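FrpC operon protein (PDB 5EDF) is an iron-regulated meningococcal protein, known as FrpD, that binds the RTX protein FrpC and is putatively involved in adhesion, its precise function being unknown. Local coordinates at residues E144-Y152 with I163-Q172; N59-Y67 with S97-K105. All coordinates share one frame; numbering follows the deposited sequence.

Contact 1: E144-Y152 with I163-Q172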
# COMPACT_ATOMS: atom_id res chain seq x y z
N GLU A 144 29.30 14.39 -1.53
CA GLU A 144 28.67 15.08 -0.39
C GLU A 144 27.65 14.21 0.38
O GLU A 144 27.27 14.55 1.50
CB GLU A 144 28.00 16.39 -0.85
CG GLU A 144 26.71 16.25 -1.70
CD GLU A 144 26.94 16.27 -3.22
OE1 GLU A 144 28.04 15.90 -3.68
OE2 GLU A 144 25.99 16.66 -3.95
N ASN A 145 27.20 13.11 -0.22
CA ASN A 145 26.22 12.23 0.42
C ASN A 145 26.68 10.77 0.48
O ASN A 145 26.31 9.97 -0.40
CB ASN A 145 24.85 12.33 -0.28
CG ASN A 145 23.77 11.52 0.44
OD1 ASN A 145 24.01 10.97 1.52
ND2 ASN A 145 22.57 11.44 -0.15
N PRO A 146 27.44 10.38 1.52
CA PRO A 146 27.92 9.00 1.64
C PRO A 146 26.81 8.01 2.00
O PRO A 146 27.02 6.78 1.98
CB PRO A 146 28.97 9.07 2.75
CG PRO A 146 28.56 10.25 3.58
CD PRO A 146 27.92 11.23 2.63
N TYR A 147 25.62 8.53 2.30
CA TYR A 147 24.51 7.70 2.76
C TYR A 147 23.58 7.27 1.64
O TYR A 147 22.69 6.44 1.85
CB TYR A 147 23.74 8.46 3.84
CG TYR A 147 24.65 8.91 4.95
CD1 TYR A 147 25.28 7.98 5.78
CD2 TYR A 147 24.92 10.26 5.15
CE1 TYR A 147 26.13 8.39 6.80
CE2 TYR A 147 25.79 10.68 6.17
CZ TYR A 147 26.39 9.73 6.99
OH TYR A 147 27.24 10.10 8.01
N PHE A 148 23.79 7.79 0.43
CA PHE A 148 22.97 7.42 -0.71
C PHE A 148 22.98 5.88 -0.94
O PHE A 148 24.01 5.28 -1.14
CB PHE A 148 23.48 8.13 -1.95
CG PHE A 148 22.62 7.95 -3.14
CD1 PHE A 148 21.42 8.62 -3.24
CD2 PHE A 148 23.00 7.12 -4.16
CE1 PHE A 148 20.61 8.46 -4.36
CE2 PHE A 148 22.23 6.97 -5.26
CZ PHE A 148 21.02 7.61 -5.36
N HIS A 149 21.80 5.27 -0.91
CA HIS A 149 21.66 3.84 -1.00
C HIS A 149 20.20 3.51 -1.28
O HIS A 149 19.35 3.80 -0.45
CB HIS A 149 22.08 3.19 0.33
CG HIS A 149 22.42 1.74 0.22
ND1 HIS A 149 22.66 0.95 1.32
CD2 HIS A 149 22.60 0.95 -0.86
CE1 HIS A 149 22.97 -0.27 0.92
NE2 HIS A 149 22.93 -0.30 -0.40
N GLU A 150 19.93 2.89 -2.41
CA GLU A 150 18.55 2.59 -2.81
C GLU A 150 18.50 1.19 -3.38
O GLU A 150 19.50 0.69 -3.93
CB GLU A 150 18.04 3.63 -3.80
CG GLU A 150 18.54 5.02 -3.42
CD GLU A 150 17.68 6.17 -3.90
OE1 GLU A 150 17.12 6.07 -5.00
OE2 GLU A 150 17.61 7.18 -3.15
N PHE A 151 17.39 0.54 -3.17
CA PHE A 151 17.11 -0.80 -3.66
C PHE A 151 15.84 -0.81 -4.49
O PHE A 151 14.88 -0.06 -4.18
CB PHE A 151 16.86 -1.75 -2.48
CG PHE A 151 18.01 -1.92 -1.58
CD1 PHE A 151 18.94 -2.92 -1.83
CD2 PHE A 151 18.21 -1.10 -0.50
CE1 PHE A 151 20.04 -3.12 -1.01
CE2 PHE A 151 19.32 -1.27 0.34
CZ PHE A 151 20.23 -2.30 0.08
N TYR A 152 15.79 -1.64 -5.51
CA TYR A 152 14.63 -1.87 -6.33
C TYR A 152 14.35 -3.33 -6.39
O TYR A 152 15.29 -4.12 -6.56
CB TYR A 152 14.83 -1.35 -7.77
CG TYR A 152 15.10 0.12 -7.89
CD1 TYR A 152 14.09 1.03 -8.17
CD2 TYR A 152 16.39 0.63 -7.69
CE1 TYR A 152 14.36 2.38 -8.28
CE2 TYR A 152 16.66 1.99 -7.79
CZ TYR A 152 15.65 2.87 -8.10
OH TYR A 152 15.91 4.19 -8.24
N ILE A 163 9.04 -2.05 -6.35
CA ILE A 163 9.20 -1.70 -4.96
C ILE A 163 10.55 -0.99 -4.85
O ILE A 163 11.58 -1.50 -5.29
CB ILE A 163 9.23 -2.95 -4.07
CG1 ILE A 163 7.97 -3.79 -4.22
CG2 ILE A 163 9.49 -2.52 -2.59
CD1 ILE A 163 8.00 -5.16 -3.46
N THR A 164 10.55 0.24 -4.33
CA THR A 164 11.79 1.04 -4.17
C THR A 164 11.98 1.35 -2.70
O THR A 164 11.08 1.83 -2.04
CB THR A 164 11.73 2.34 -4.96
OG1 THR A 164 11.34 2.09 -6.31
CG2 THR A 164 13.10 3.06 -4.97
N HIS A 165 13.13 1.01 -2.17
CA HIS A 165 13.43 1.16 -0.73
C HIS A 165 14.71 1.96 -0.62
O HIS A 165 15.72 1.56 -1.19
CB HIS A 165 13.60 -0.24 -0.13
CG HIS A 165 13.72 -0.28 1.36
ND1 HIS A 165 12.73 0.18 2.21
CD2 HIS A 165 14.69 -0.78 2.16
CE1 HIS A 165 13.11 -0.01 3.46
NE2 HIS A 165 14.28 -0.63 3.46
N ARG A 166 14.70 3.10 0.06
CA ARG A 166 15.82 4.02 0.03
C ARG A 166 16.13 4.64 1.38
O ARG A 166 15.24 4.87 2.21
CB ARG A 166 15.54 5.13 -0.98
CG ARG A 166 14.21 5.82 -0.78
CD ARG A 166 14.02 7.04 -1.66
NE ARG A 166 14.45 6.88 -3.06
CZ ARG A 166 13.64 6.60 -4.08
NH1 ARG A 166 12.34 6.41 -3.89
NH2 ARG A 166 14.14 6.52 -5.30
N ASN A 167 17.40 4.94 1.60
CA ASN A 167 17.80 5.65 2.80
C ASN A 167 17.66 7.15 2.54
O ASN A 167 18.20 7.67 1.57
CB ASN A 167 19.24 5.34 3.20
CG ASN A 167 19.57 5.78 4.62
OD1 ASN A 167 18.77 6.44 5.29
ND2 ASN A 167 20.78 5.43 5.09
N ASN A 168 16.93 7.84 3.40
CA ASN A 168 16.68 9.27 3.25
C ASN A 168 17.66 10.14 4.02
O ASN A 168 17.64 11.36 3.91
CB ASN A 168 15.27 9.60 3.69
CG ASN A 168 14.26 8.98 2.80
OD1 ASN A 168 14.13 9.37 1.65
ND2 ASN A 168 13.59 7.95 3.28
N ARG A 169 18.52 9.50 4.79
CA ARG A 169 19.56 10.20 5.54
C ARG A 169 20.55 10.90 4.60
O ARG A 169 21.01 10.30 3.62
CB ARG A 169 20.31 9.19 6.40
CG ARG A 169 21.38 9.80 7.31
CD ARG A 169 22.19 8.69 7.87
NE ARG A 169 23.17 9.15 8.85
CZ ARG A 169 23.98 8.35 9.53
NH1 ARG A 169 23.93 7.03 9.33
NH2 ARG A 169 24.84 8.86 10.40
N ILE A 170 20.86 12.16 4.90
CA ILE A 170 21.87 12.91 4.14
C ILE A 170 23.01 13.51 4.95
O ILE A 170 23.97 14.02 4.36
CB ILE A 170 21.23 14.03 3.26
CG1 ILE A 170 20.44 15.03 4.12
CG2 ILE A 170 20.37 13.41 2.17
CD1 ILE A 170 19.83 16.17 3.32
N ASN A 171 22.93 13.48 6.27
CA ASN A 171 24.06 13.92 7.06
C ASN A 171 24.29 13.07 8.28
O ASN A 171 23.54 12.16 8.62
CB ASN A 171 23.98 15.42 7.41
CG ASN A 171 22.62 15.83 7.92
OD1 ASN A 171 22.10 15.25 8.87
ND2 ASN A 171 22.05 16.85 7.30
N GLN A 172 25.30 13.48 8.93
CA GLN A 172 25.96 12.64 9.88
C GLN A 172 25.30 12.70 11.24
O GLN A 172 25.26 11.71 11.97
CB GLN A 172 27.41 13.07 9.96
CG GLN A 172 28.19 12.77 8.67
CD GLN A 172 28.02 13.81 7.56
OE1 GLN A 172 27.35 14.83 7.74
NE2 GLN A 172 28.63 13.55 6.41
O HOH W 1 20.32 9.87 0.99
O HOH W 2 23.04 4.54 3.82
O HOH W 3 19.46 7.09 -0.73
O HOH W 4 13.65 5.92 -7.71
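Tyr147 and Arg169 stack across 144-152 and 163-172, in the loops at the open end of a beta hairpin, one leading into its first strand and the other leaving its second. The guanidinium lies flat over one ring face, the planes 11° apart, and Arg169 CZ sits 4.0 Å from the Tyr147 ring centroid, an off-centre cation-pi pair. The methylene CD of Arg169 covers the same face in a CH-pi contact, since the chain leaves with CG anti to the backbone N (chi1 -176°) and stays extended to NE. Pro146 CG rests on the opposite face, toward the rim. Arginine suits this place because it can stack and still donate in its own plane: Arg169 NE bonds to Asn171 O at 3.0 Å and its NH2 to Gln172 O, though both acceptor residues are poorly ordered, and NH1 forms a salt bridge with Asp176.

A salt bridge lies on the sheet face of Glu150, Arg166, Thr164 and Tyr152. In the conformer described, one of two, Arg166 grips side-on, NE to Glu150 OE2 at 3.2 Å and NH2 to Glu150 OE1 at 3.0 Å, but it meets both oxygens from above the carboxylate, the two planes 71° apart. Thr164 CG2 also makes an off-centre CH-pi contact with the Tyr152 ring.

Backbone pairing is antiparallel: Phe151 and His165 exchange two bonds, and Asn167 N reaches His149 O at 3.1 Å. Where the strands separate, water takes over. One molecule bridges Tyr147 O and Asn167 ND2, while another accepts from His149 N and lies 2.7 Å from Asn167 O. Asn145 and Asn167 each close an Asx turn, a role suited to their short amides.

The chemistry implies that the hairpin's open end is probably held by the Arg169 stack, the Asn amides and bridging water, with the Glu150-Arg166 salt bridge on the strands beside it.

Contact 2: N59-Y67 with S97-K105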
# COMPACT_ATOMS: atom_id res chain seq x y z
N ASN A 59 -13.33 7.48 -9.17
CA ASN A 59 -12.10 7.32 -9.94
C ASN A 59 -10.98 6.69 -9.15
O ASN A 59 -10.05 6.15 -9.72
CB ASN A 59 -11.59 8.69 -10.46
CG ASN A 59 -12.59 9.39 -11.35
OD1 ASN A 59 -12.73 10.61 -11.28
ND2 ASN A 59 -13.27 8.64 -12.19
N LEU A 60 -11.02 6.79 -7.82
CA LEU A 60 -10.01 6.19 -6.98
C LEU A 60 -10.64 5.82 -5.65
O LEU A 60 -11.64 6.45 -5.24
CB LEU A 60 -8.79 7.12 -6.75
CG LEU A 60 -8.99 8.30 -5.80
CD1 LEU A 60 -8.76 7.96 -4.35
CD2 LEU A 60 -8.04 9.44 -6.21
N ILE A 61 -10.07 4.81 -5.01
CA ILE A 61 -10.39 4.43 -3.65
C ILE A 61 -9.10 4.46 -2.85
O ILE A 61 -8.08 3.99 -3.34
CB ILE A 61 -10.96 2.99 -3.56
CG1 ILE A 61 -12.18 2.82 -4.49
CG2 ILE A 61 -11.33 2.66 -2.09
CD1 ILE A 61 -12.61 1.37 -4.60
N GLU A 62 -9.13 5.00 -1.64
CA GLU A 62 -7.98 5.03 -0.76
C GLU A 62 -8.31 4.22 0.46
O GLU A 62 -9.00 4.69 1.36
CB GLU A 62 -7.57 6.47 -0.38
CG GLU A 62 -6.29 6.55 0.44
CD GLU A 62 -5.87 7.96 0.74
OE1 GLU A 62 -6.73 8.87 0.76
OE2 GLU A 62 -4.65 8.18 0.95
N ILE A 63 -7.89 2.96 0.49
CA ILE A 63 -8.06 2.13 1.68
C ILE A 63 -6.94 2.41 2.67
O ILE A 63 -5.88 2.95 2.28
CB ILE A 63 -8.14 0.63 1.34
CG1 ILE A 63 -6.83 0.07 0.78
CG2 ILE A 63 -9.33 0.35 0.42
CD1 ILE A 63 -6.78 -1.49 0.78
N SER A 64 -7.15 2.05 3.93
CA SER A 64 -6.15 2.25 4.96
C SER A 64 -6.02 0.95 5.72
O SER A 64 -6.99 0.34 6.11
CB SER A 64 -6.55 3.44 5.87
OG SER A 64 -6.74 4.65 5.17
N VAL A 65 -4.77 0.51 5.90
CA VAL A 65 -4.47 -0.71 6.63
C VAL A 65 -3.51 -0.49 7.78
O VAL A 65 -2.52 0.25 7.66
CB VAL A 65 -3.91 -1.80 5.71
CG1 VAL A 65 -4.93 -2.27 4.65
CG2 VAL A 65 -2.63 -1.31 4.99
N TYR A 66 -3.81 -1.11 8.90
CA TYR A 66 -2.89 -1.17 10.01
C TYR A 66 -1.92 -2.31 9.75
O TYR A 66 -2.33 -3.42 9.39
CB TYR A 66 -3.65 -1.42 11.32
CG TYR A 66 -2.80 -1.69 12.55
CD1 TYR A 66 -1.96 -0.72 13.07
CD2 TYR A 66 -2.85 -2.90 13.18
CE1 TYR A 66 -1.20 -0.96 14.19
CE2 TYR A 66 -2.11 -3.12 14.32
CZ TYR A 66 -1.28 -2.16 14.80
OH TYR A 66 -0.52 -2.39 15.95
N TYR A 67 -0.63 -2.04 9.91
CA TYR A 67 0.38 -3.10 9.73
C TYR A 67 0.97 -3.43 11.08
O TYR A 67 1.21 -2.55 11.91
CB TYR A 67 1.43 -2.73 8.69
CG TYR A 67 2.41 -1.62 9.08
CD1 TYR A 67 3.56 -1.89 9.78
CD2 TYR A 67 2.14 -0.30 8.76
CE1 TYR A 67 4.43 -0.88 10.14
CE2 TYR A 67 3.00 0.71 9.09
CZ TYR A 67 4.16 0.43 9.78
OH TYR A 67 5.01 1.47 10.11
N SER A 97 0.99 3.58 12.60
CA SER A 97 1.38 2.52 11.67
C SER A 97 0.20 2.09 10.83
O SER A 97 -0.25 0.95 10.88
CB SER A 97 1.96 1.32 12.42
OG SER A 97 1.02 0.78 13.32
N VAL A 98 -0.32 3.06 10.08
CA VAL A 98 -1.44 2.85 9.19
C VAL A 98 -1.02 3.39 7.83
O VAL A 98 -0.71 4.59 7.69
CB VAL A 98 -2.71 3.54 9.71
CG1 VAL A 98 -3.82 3.43 8.67
CG2 VAL A 98 -3.16 2.95 11.09
N ASP A 99 -1.06 2.51 6.83
CA ASP A 99 -0.67 2.84 5.47
C ASP A 99 -1.90 3.06 4.59
O ASP A 99 -2.93 2.41 4.78
CB ASP A 99 0.17 1.70 4.88
CG ASP A 99 1.47 1.47 5.58
OD1 ASP A 99 2.06 2.42 6.13
OD2 ASP A 99 1.95 0.30 5.57
N ASP A 100 -1.78 3.96 3.62
CA ASP A 100 -2.82 4.22 2.64
C ASP A 100 -2.48 3.56 1.33
O ASP A 100 -1.33 3.62 0.88
CB ASP A 100 -2.97 5.72 2.42
CG ASP A 100 -3.53 6.40 3.64
OD1 ASP A 100 -4.66 6.10 4.01
OD2 ASP A 100 -2.81 7.27 4.18
N ILE A 101 -3.46 2.92 0.71
CA ILE A 101 -3.26 2.24 -0.56
C ILE A 101 -4.26 2.80 -1.56
O ILE A 101 -5.47 2.76 -1.31
CB ILE A 101 -3.40 0.70 -0.41
CG1 ILE A 101 -2.36 0.17 0.59
CG2 ILE A 101 -3.29 0.05 -1.80
CD1 ILE A 101 -2.62 -1.24 1.06
N VAL A 102 -3.76 3.38 -2.65
CA VAL A 102 -4.61 4.07 -3.62
C VAL A 102 -4.84 3.15 -4.80
O VAL A 102 -3.90 2.72 -5.48
CB VAL A 102 -4.02 5.41 -4.02
CG1 VAL A 102 -4.89 6.09 -5.09
CG2 VAL A 102 -3.87 6.33 -2.81
N ILE A 103 -6.12 2.90 -5.08
CA ILE A 103 -6.57 1.99 -6.12
C ILE A 103 -7.30 2.77 -7.20
O ILE A 103 -8.24 3.52 -6.89
CB ILE A 103 -7.51 0.92 -5.55
CG1 ILE A 103 -6.86 0.17 -4.41
CG2 ILE A 103 -7.97 -0.05 -6.67
CD1 ILE A 103 -7.80 -0.72 -3.60
N ARG A 104 -6.89 2.58 -8.45
CA ARG A 104 -7.54 3.18 -9.63
C ARG A 104 -7.70 2.11 -10.68
O ARG A 104 -7.04 1.08 -10.63
CB ARG A 104 -6.71 4.31 -10.24
CG ARG A 104 -6.51 5.44 -9.30
CD ARG A 104 -5.73 6.57 -9.97
NE ARG A 104 -6.63 7.26 -10.86
CZ ARG A 104 -7.19 8.45 -10.65
NH1 ARG A 104 -6.90 9.19 -9.59
NH2 ARG A 104 -8.04 8.92 -11.54
N LYS A 105 -8.58 2.34 -11.66
CA LYS A 105 -8.68 1.42 -12.77
C LYS A 105 -8.13 2.06 -14.03
O LYS A 105 -8.81 2.85 -14.66
CB LYS A 105 -10.11 0.93 -12.95
CG LYS A 105 -10.23 -0.26 -13.92
CD LYS A 105 -11.63 -0.70 -14.18
CE LYS A 105 -12.35 0.28 -15.05
NZ LYS A 105 -12.09 -0.04 -16.49
O HOH W 5 -9.87 4.83 -12.04
O HOH W 6 1.81 -0.85 16.07
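Ile63 and Ile101 face each other at the middle of two antiparallel strands, where Ile63 CG1 lies 3.7 Å from Ile101 CB. Ile101 CD1 reaches on to Val65 CG2 at 3.9 Å, and the Ile61-Ile103 pair carries the same apolar face further. Beta-branched residues suit these places: their extended backbone is easily adopted, and their branches fill a buried sheet face.

The backbones are joined by paired bonds at Ile61-Ile103, Ile63-Ile101 and Val65-Asp99. Most are fairly straight, but Ile63 N to Ile101 O is bent to 136° at the hydrogen. Tyr67 N to Ser97 O, at 3.2 Å, extends the series.

Polar side chains gather on the face of Glu62, Ser64 and Asp100. Ser64 OG donates to Asp100 OD1 at 2.8 Å, nearly along the acceptor's C-O axis. Glu62 OE2 comes within 3.7 Å of Asp100 OD1; Arg37, salt-bridged to Asp100, probably eases the repulsion between the two carboxylates.

At the far end, in the conformer described, Ser97 CB lies over one face of the Tyr67 ring, 3.8 Å from its centroid, in a CH-pi contact. Tyr67 chi1 of 70° puts CG between the backbone N and carbonyl carbon, turning the ring back across Ser97. Its hydroxyl bonds to Glu199, and Asp99 OD2, 3.3 Å from Tyr67 CD2, bonds to Tyr211.

Strand 98-105 pairs on its other edge with strand 189-193, and strand 61-70 pairs on its far side with strand 73-77. Helix 84-93 packs Phe90 against Ser64, Val98 and Asp100, whereas Ile61 and Ile63 meet strand 26-31, and Tyr211 reaches Asp99 from helix 205-224.

Both contacts belong to the same nine-stranded antiparallel sheet but lie well apart in it, their centres about 26 Å from each other and their nearest atoms about 11 Å. Strands 189-193 and 178-186 intervene between strand 98-105 of contact 2 and strand 161-167 of contact 1. Contact 2 is near the middle of the chain and has ten buried residues; accordingly it relies on a long backbone ladder and branched aliphatic packing. Contact 1 is more peripheral, with a short ladder; its loops are joined by a cation-pi stack and water, and a salt bridge spans its strands. Helix 205-224 relates them, touching Ile163 and His165 in one and bonding to Asp99 in the other.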